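Local coordinates for protein pectate lyase 1 (Juniperus ashei, PDB 1PXZ) that cleaves pectate by elimination, with low activity that probably requires calcium, and is a major cedar pollen allergen, at residues Val51-Glu65 with Gly132-Pro144. Numbering follows the deposited sequence.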
ATOM      1  N   VAL A  51      23.451  -6.865   9.830  1.00 13.13           N
ATOM      2  CA  VAL A  51      24.399  -7.567   8.962  1.00 13.61           C
ATOM      3  C   VAL A  51      24.478  -9.062   9.242  1.00 11.18           C
ATOM      4  O   VAL A  51      25.086  -9.841   8.491  1.00 11.68           O
ATOM      5  CB  VAL A  51      25.818  -6.980   9.078  1.00 17.36           C
ATOM      6  CG1 VAL A  51      25.864  -5.565   8.516  1.00 15.73           C
ATOM      7  CG2 VAL A  51      26.306  -7.015  10.530  1.00 12.95           C
ATOM      8  N   ASN A  52      23.855  -9.492  10.333  1.00 11.89           N
ATOM      9  CA  ASN A  52      23.973 -10.881  10.778  1.00 10.35           C
ATOM     10  C   ASN A  52      22.797 -11.173  11.698  1.00 14.90           C
ATOM     11  O   ASN A  52      22.979 -11.377  12.901  1.00 14.25           O
ATOM     12  CB  ASN A  52      25.328 -11.065  11.488  1.00 10.51           C
ATOM     13  CG  ASN A  52      25.754 -12.502  11.606  1.00 16.31           C
ATOM     14  OD1 ASN A  52      24.916 -13.394  11.402  1.00 15.57           O
ATOM     15  ND2 ASN A  52      27.008 -12.821  11.919  1.00 18.07           N
ATOM     16  N   PRO A  53      21.578 -11.154  11.156  1.00 14.20           N
ATOM     17  CA  PRO A  53      20.379 -11.353  11.980  1.00 11.37           C
ATOM     18  C   PRO A  53      20.313 -12.729  12.616  1.00  9.53           C
ATOM     19  O   PRO A  53      20.712 -13.737  12.038  1.00 18.91           O
ATOM     20  CB  PRO A  53      19.231 -11.173  10.981  1.00 12.83           C
ATOM     21  CG  PRO A  53      19.844 -11.413   9.637  1.00 17.06           C
ATOM     22  CD  PRO A  53      21.268 -10.924   9.734  1.00 18.33           C
ATOM     23  N   THR A  54      19.787 -12.813  13.823  1.00 13.41           N
ATOM     24  CA  THR A  54      19.752 -14.090  14.526  1.00 13.79           C
ATOM     25  C   THR A  54      18.357 -14.705  14.558  1.00 17.11           C
ATOM     26  O   THR A  54      17.350 -13.981  14.578  1.00 11.12           O
ATOM     27  CB  THR A  54      20.278 -13.906  15.967  1.00 20.18           C
ATOM     28  OG1 THR A  54      20.073 -15.113  16.714  1.00 59.07           O
ATOM     29  CG2 THR A  54      19.502 -12.833  16.696  1.00 23.69           C
ATOM     30  N   PRO A  55      18.299 -16.029  14.598  1.00 17.82           N
ATOM     31  CA  PRO A  55      17.025 -16.756  14.639  1.00 15.18           C
ATOM     32  C   PRO A  55      16.091 -16.202  15.699  1.00 17.59           C
ATOM     33  O   PRO A  55      16.527 -15.917  16.824  1.00 13.66           O
ATOM     34  CB  PRO A  55      17.463 -18.190  14.997  1.00 15.60           C
ATOM     35  CG  PRO A  55      18.801 -18.283  14.312  1.00 16.04           C
ATOM     36  CD  PRO A  55      19.462 -16.959  14.611  1.00 18.57           C
ATOM     37  N   GLY A  56      14.820 -16.006  15.341  1.00 13.51           N
ATOM     38  CA  GLY A  56      13.900 -15.448  16.317  1.00  9.86           C
ATOM     39  C   GLY A  56      13.612 -13.982  16.051  1.00 11.20           C
ATOM     40  O   GLY A  56      12.623 -13.467  16.576  1.00 12.75           O
ATOM     41  N   THR A  57      14.449 -13.302  15.280  1.00  9.83           N
ATOM     42  CA  THR A  57      14.199 -11.878  15.044  1.00  9.75           C
ATOM     43  C   THR A  57      13.413 -11.685  13.756  1.00 11.98           C
ATOM     44  O   THR A  57      13.322 -12.607  12.938  1.00 10.36           O
ATOM     45  CB  THR A  57      15.491 -11.038  14.922  1.00 11.45           C
ATOM     46  OG1 THR A  57      16.307 -11.598  13.886  1.00 10.91           O
ATOM     47  CG2 THR A  57      16.246 -11.081  16.246  1.00  7.66           C
ATOM     48  N   LEU A  58      12.875 -10.478  13.581  1.00  9.75           N
ATOM     49  CA  LEU A  58      12.093 -10.216  12.365  1.00  8.90           C
ATOM     50  C   LEU A  58      12.977 -10.259  11.137  1.00 10.13           C
ATOM     51  O   LEU A  58      12.648 -10.824  10.081  1.00 10.75           O
ATOM     52  CB  LEU A  58      11.398  -8.859  12.538  1.00 10.37           C
ATOM     53  CG  LEU A  58      10.661  -8.351  11.294  1.00 10.61           C
ATOM     54  CD1 LEU A  58       9.620  -9.365  10.858  1.00  9.27           C
ATOM     55  CD2 LEU A  58      10.029  -6.986  11.574  1.00 10.37           C
ATOM     56  N   ARG A  59      14.175  -9.648  11.217  1.00  6.79           N
ATOM     57  CA  ARG A  59      15.015  -9.596  10.019  1.00  6.59           C
ATOM     58  C   ARG A  59      15.481 -10.981   9.608  1.00  9.96           C
ATOM     59  O   ARG A  59      15.574 -11.270   8.419  1.00 12.09           O
ATOM     60  CB  ARG A  59      16.223  -8.680  10.201  1.00 10.66           C
ATOM     61  CG  ARG A  59      17.059  -8.510   8.922  1.00 11.14           C
ATOM     62  CD  ARG A  59      18.267  -7.629   9.257  1.00 11.02           C
ATOM     63  NE  ARG A  59      17.872  -6.308   9.750  1.00  9.65           N
ATOM     64  CZ  ARG A  59      17.658  -5.265   8.962  1.00 12.66           C
ATOM     65  NH1 ARG A  59      17.785  -5.356   7.640  1.00  9.20           N
ATOM     66  NH2 ARG A  59      17.312  -4.111   9.503  1.00 13.21           N
ATOM     67  N   TYR A  60      15.775 -11.863  10.565  1.00 11.92           N
ATOM     68  CA  TYR A  60      16.120 -13.228  10.132  1.00  8.31           C
ATOM     69  C   TYR A  60      14.993 -13.848   9.331  1.00  5.33           C
ATOM     70  O   TYR A  60      15.178 -14.423   8.270  1.00 11.79           O
ATOM     71  CB  TYR A  60      16.415 -14.080  11.370  1.00  9.47           C
ATOM     72  CG  TYR A  60      16.846 -15.508  11.083  1.00 10.84           C
ATOM     73  CD1 TYR A  60      18.190 -15.824  10.916  1.00 21.52           C
ATOM     74  CD2 TYR A  60      15.919 -16.537  10.987  1.00 14.89           C
ATOM     75  CE1 TYR A  60      18.608 -17.126  10.654  1.00 20.57           C
ATOM     76  CE2 TYR A  60      16.324 -17.834  10.724  1.00 12.58           C
ATOM     77  CZ  TYR A  60      17.658 -18.121  10.562  1.00 20.54           C
ATOM     78  OH  TYR A  60      18.014 -19.429  10.305  1.00 20.74           O
ATOM     79  N   GLY A  61      13.757 -13.820   9.822  1.00  7.42           N
ATOM     80  CA  GLY A  61      12.757 -14.514   9.004  1.00  8.54           C
ATOM     81  C   GLY A  61      12.514 -13.804   7.686  1.00  8.68           C
ATOM     82  O   GLY A  61      12.294 -14.436   6.648  1.00 10.76           O
ATOM     83  N   ALA A  62      12.542 -12.470   7.713  1.00  8.59           N
ATOM     84  CA  ALA A  62      12.220 -11.709   6.494  1.00  9.53           C
ATOM     85  C   ALA A  62      13.266 -11.882   5.410  1.00 12.38           C
ATOM     86  O   ALA A  62      12.986 -11.689   4.232  1.00  9.37           O
ATOM     87  CB  ALA A  62      12.057 -10.238   6.850  1.00  8.64           C
ATOM     88  N   THR A  63      14.512 -12.258   5.755  1.00 11.32           N
ATOM     89  CA  THR A  63      15.537 -12.363   4.733  1.00  9.13           C
ATOM     90  C   THR A  63      15.775 -13.797   4.257  1.00 10.21           C
ATOM     91  O   THR A  63      16.644 -14.005   3.398  1.00 11.79           O
ATOM     92  CB  THR A  63      16.899 -11.820   5.241  1.00  9.29           C
ATOM     93  OG1 THR A  63      17.196 -12.449   6.496  1.00  9.75           O
ATOM     94  CG2 THR A  63      16.816 -10.319   5.486  1.00 10.58           C
ATOM     95  N   ARG A  64      15.052 -14.778   4.790  1.00 10.16           N
ATOM     96  CA  ARG A  64      15.336 -16.142   4.339  1.00  9.14           C
ATOM     97  C   ARG A  64      14.934 -16.303   2.881  1.00 21.52           C
ATOM     98  O   ARG A  64      14.002 -15.668   2.374  1.00 13.92           O
ATOM     99  CB  ARG A  64      14.613 -17.187   5.189  1.00 13.28           C
ATOM    100  CG  ARG A  64      15.031 -17.300   6.636  1.00 13.88           C
ATOM    101  CD  ARG A  64      16.524 -17.498   6.878  1.00 11.19           C
ATOM    102  NE  ARG A  64      17.182 -16.190   6.934  1.00 11.45           N
ATOM    103  CZ  ARG A  64      18.490 -15.988   7.021  1.00 19.90           C
ATOM    104  NH1 ARG A  64      19.359 -16.998   7.078  1.00 12.36           N
ATOM    105  NH2 ARG A  64      18.956 -14.747   7.055  1.00 11.90           N
ATOM    106  N   GLU A  65      15.626 -17.194   2.159  1.00 17.25           N
ATOM    107  CA  GLU A  65      15.187 -17.482   0.794  1.00 19.79           C
ATOM    108  C   GLU A  65      13.932 -18.341   0.808  1.00 15.14           C
ATOM    109  O   GLU A  65      13.061 -18.191  -0.049  1.00 20.00           O
ATOM    110  CB  GLU A  65      16.299 -18.173  -0.004  1.00 36.89           C
ATOM    111  CG  GLU A  65      17.104 -17.244  -0.896  1.00 59.97           C
ATOM    112  CD  GLU A  65      16.841 -15.760  -0.709  1.00 68.10           C
ATOM    113  OE1 GLU A  65      17.392 -15.144   0.247  1.00 32.31           O
ATOM    114  OE2 GLU A  65      16.077 -15.217  -1.552  1.00 49.16           O
ATOM    115  N   GLY A 132      25.037   2.507   5.190  1.00 25.75           N
ATOM    116  CA  GLY A 132      25.624   1.442   6.002  1.00 25.07           C
ATOM    117  C   GLY A 132      25.419   0.073   5.369  1.00 23.67           C
ATOM    118  O   GLY A 132      24.673  -0.043   4.393  1.00 20.46           O
ATOM    119  N   ASP A 133      26.075  -0.951   5.914  1.00 18.57           N
ATOM    120  CA  ASP A 133      25.917  -2.314   5.402  1.00 21.44           C
ATOM    121  C   ASP A 133      24.667  -2.977   5.956  1.00 16.96           C
ATOM    122  O   ASP A 133      24.235  -2.773   7.108  1.00 14.06           O
ATOM    123  CB  ASP A 133      27.113  -3.186   5.797  1.00 19.35           C
ATOM    124  CG  ASP A 133      28.392  -2.860   5.057  1.00 23.04           C
ATOM    125  OD1 ASP A 133      28.309  -2.443   3.888  1.00 28.06           O
ATOM    126  OD2 ASP A 133      29.485  -3.028   5.651  1.00 32.53           O
ATOM    127  N   VAL A 134      24.050  -3.820   5.137  1.00 15.94           N
ATOM    128  CA  VAL A 134      22.836  -4.512   5.536  1.00 16.15           C
ATOM    129  C   VAL A 134      22.773  -5.901   4.908  1.00 16.51           C
ATOM    130  O   VAL A 134      23.143  -6.024   3.738  1.00 15.99           O
ATOM    131  CB  VAL A 134      21.557  -3.795   5.058  1.00 23.01           C
ATOM    132  CG1 VAL A 134      20.334  -4.528   5.617  1.00 16.18           C
ATOM    133  CG2 VAL A 134      21.491  -2.327   5.439  1.00 19.96           C
ATOM    134  N   LEU A 135      22.297  -6.917   5.611  1.00  9.57           N
ATOM    135  CA  LEU A 135      21.998  -8.189   4.984  1.00 10.93           C
ATOM    136  C   LEU A 135      20.719  -8.031   4.145  1.00 12.20           C
ATOM    137  O   LEU A 135      19.610  -8.082   4.679  1.00 13.91           O
ATOM    138  CB  LEU A 135      21.854  -9.334   5.996  1.00 14.41           C
ATOM    139  CG  LEU A 135      21.667 -10.696   5.308  1.00 17.23           C
ATOM    140  CD1 LEU A 135      23.008 -11.400   5.108  1.00 19.05           C
ATOM    141  CD2 LEU A 135      20.717 -11.587   6.087  1.00 23.12           C
ATOM    142  N   VAL A 136      20.936  -7.832   2.844  1.00 13.51           N
ATOM    143  CA  VAL A 136      19.816  -7.586   1.930  1.00 16.76           C
ATOM    144  C   VAL A 136      18.948  -8.833   1.918  1.00 22.01           C
ATOM    145  O   VAL A 136      17.740  -8.766   2.141  1.00 23.40           O
ATOM    146  CB  VAL A 136      20.300  -7.182   0.534  1.00 19.41           C
ATOM    147  CG1 VAL A 136      19.133  -7.129  -0.435  1.00 19.40           C
ATOM    148  CG2 VAL A 136      20.985  -5.812   0.566  1.00 23.17           C
ATOM    149  N   SER A 137      19.555 -10.002   1.701  1.00 13.27           N
ATOM    150  CA  SER A 137      18.851 -11.260   1.880  1.00  7.71           C
ATOM    151  C   SER A 137      19.865 -12.374   2.176  1.00 18.11           C
ATOM    152  O   SER A 137      21.074 -12.182   1.976  1.00 17.40           O
ATOM    153  CB  SER A 137      18.033 -11.679   0.649  1.00 14.55           C
ATOM    154  OG  SER A 137      18.908 -12.181  -0.362  1.00 14.20           O
ATOM    155  N   GLU A 138      19.339 -13.505   2.617  1.00 14.69           N
ATOM    156  CA  GLU A 138      20.193 -14.656   2.926  1.00 12.68           C
ATOM    157  C   GLU A 138      21.054 -14.959   1.713  1.00 19.57           C
ATOM    158  O   GLU A 138      22.270 -15.146   1.789  1.00 21.68           O
ATOM    159  CB  GLU A 138      19.346 -15.851   3.343  1.00 24.42           C
ATOM    160  CG  GLU A 138      20.099 -17.173   3.470  1.00 27.35           C
ATOM    161  CD  GLU A 138      19.195 -18.370   3.672  1.00 31.53           C
ATOM    162  OE1 GLU A 138      17.952 -18.250   3.588  1.00 17.13           O
ATOM    163  OE2 GLU A 138      19.729 -19.480   3.918  1.00 34.03           O
ATOM    164  N   SER A 139      20.392 -14.960   0.553  1.00 15.80           N
ATOM    165  CA  SER A 139      21.152 -15.345  -0.643  1.00 25.88           C
ATOM    166  C   SER A 139      22.048 -14.236  -1.149  1.00 24.87           C
ATOM    167  O   SER A 139      23.136 -14.519  -1.665  1.00 25.72           O
ATOM    168  CB  SER A 139      20.196 -15.789  -1.761  1.00 41.84           C
ATOM    169  OG  SER A 139      20.591 -17.058  -2.267  1.00 89.98           O
ATOM    170  N   ILE A 140      21.594 -12.986  -1.029  1.00 16.81           N
ATOM    171  CA  ILE A 140      22.398 -11.894  -1.582  1.00 15.85           C
ATOM    172  C   ILE A 140      23.575 -11.550  -0.689  1.00 15.82           C
ATOM    173  O   ILE A 140      24.632 -11.172  -1.184  1.00 19.42           O
ATOM    174  CB  ILE A 140      21.521 -10.648  -1.837  1.00 19.33           C
ATOM    175  CG1 ILE A 140      20.516 -10.872  -2.981  1.00 23.65           C
ATOM    176  CG2 ILE A 140      22.347  -9.408  -2.105  1.00 14.42           C
ATOM    177  CD1 ILE A 140      19.529  -9.734  -3.166  1.00 20.18           C
ATOM    178  N   GLY A 141      23.418 -11.673   0.626  1.00 15.01           N
ATOM    179  CA  GLY A 141      24.508 -11.303   1.518  1.00 12.81           C
ATOM    180  C   GLY A 141      24.495  -9.836   1.876  1.00 18.20           C
ATOM    181  O   GLY A 141      23.529  -9.103   1.624  1.00 14.13           O
ATOM    182  N   VAL A 142      25.600  -9.391   2.483  1.00 13.22           N
ATOM    183  CA  VAL A 142      25.714  -8.030   3.003  1.00 14.85           C
ATOM    184  C   VAL A 142      26.198  -7.087   1.906  1.00 22.04           C
ATOM    185  O   VAL A 142      27.114  -7.395   1.135  1.00 17.79           O
ATOM    186  CB  VAL A 142      26.639  -7.991   4.239  1.00 19.85           C
ATOM    187  CG1 VAL A 142      26.858  -6.592   4.788  1.00 15.18           C
ATOM    188  CG2 VAL A 142      26.046  -8.896   5.318  1.00 15.95           C
ATOM    189  N   GLU A 143      25.533  -5.935   1.838  1.00 16.58           N
ATOM    190  CA  GLU A 143      25.768  -4.932   0.813  1.00 13.57           C
ATOM    191  C   GLU A 143      25.606  -3.528   1.386  1.00 16.69           C
ATOM    192  O   GLU A 143      24.801  -3.340   2.295  1.00 16.84           O
ATOM    193  CB  GLU A 143      24.747  -5.022  -0.318  1.00 16.48           C
ATOM    194  CG  GLU A 143      24.750  -6.294  -1.142  1.00 27.10           C
ATOM    195  CD  GLU A 143      24.185  -6.016  -2.527  1.00 48.37           C
ATOM    196  OE1 GLU A 143      22.981  -5.689  -2.611  1.00 54.25           O
ATOM    197  OE2 GLU A 143      24.970  -6.118  -3.493  1.00 77.92           O
ATOM    198  N   PRO A 144      26.303  -2.553   0.836  1.00 22.35           N
ATOM    199  CA  PRO A 144      26.096  -1.189   1.333  1.00 23.36           C
ATOM    200  C   PRO A 144      24.732  -0.715   0.841  1.00 21.75           C
ATOM    201  O   PRO A 144      24.371  -0.999  -0.292  1.00 23.76           O
ATOM    202  CB  PRO A 144      27.242  -0.406   0.700  1.00 25.65           C
ATOM    203  CG  PRO A 144      27.655  -1.196  -0.497  1.00 25.07           C
ATOM    204  CD  PRO A 144      27.279  -2.632  -0.262  1.00 23.43           C
TER
HETATM  205  O   HOH W   1      17.195  -6.903   5.187  1.00 14.06           O
HETATM  206  O   HOH W   2      17.531 -13.130  -2.509  1.00 19.72           O
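Asp-133 meets Val-51, whose CG1 rests 3.5 Å from Asp-133 O and also against Asp-133 CB. At Val-134, CG1 lies beside Arg-59 NH1; Arg-59 NE pairs with Asp-48, NH2 and NH1 donate to the carbonyls of Met-82 and Pro-83, and a water links NH1, weakly, to Leu-135 O. Leu-135 drives its CD2 branch between Pro-53 and Thr-63, 3.7 Å from Pro-53 CG; the methyl also meets the edge of the Arg-64 guanidinium, whose NH2 donates in plane to Thr-63 OG1. The two segments illustrate how a parallel beta-helix, here of the pectate lyase family, is elaborated at one end: an antiparallel hairpin, strands 132-137 and 141-145, packs against the short helix 58-63 and its flanking loops. At the tip Ser-137 OG accepts from Ile-140 N, an ST motif, and shares a water with Glu-65 OE2. Glu-138 N then donates to Thr-63 O (2.9 Å), and its OE1 accepts from Glu-65 N on the anti side (2.9 Å, 168°). The extended Glu-138 side chain, CG turned away from the backbone N (chi1 170°), runs over one guanidinium face of Arg-64, whose other face meets the Tyr-60 ring. Carboxylate and guanidinium stack 12° apart; OE1 lies well out of the guanidinium plane, leaving a long salt bridge of charge alone (Arg-64 NH1 to Glu-138 OE1, 4.0 Å). Ser-139 N reaches Glu-65 OE1 from above its carboxylate plane (3.0 Å). Val-142 CG2, on the returning strand, touches Val-51 O at 3.4 Å.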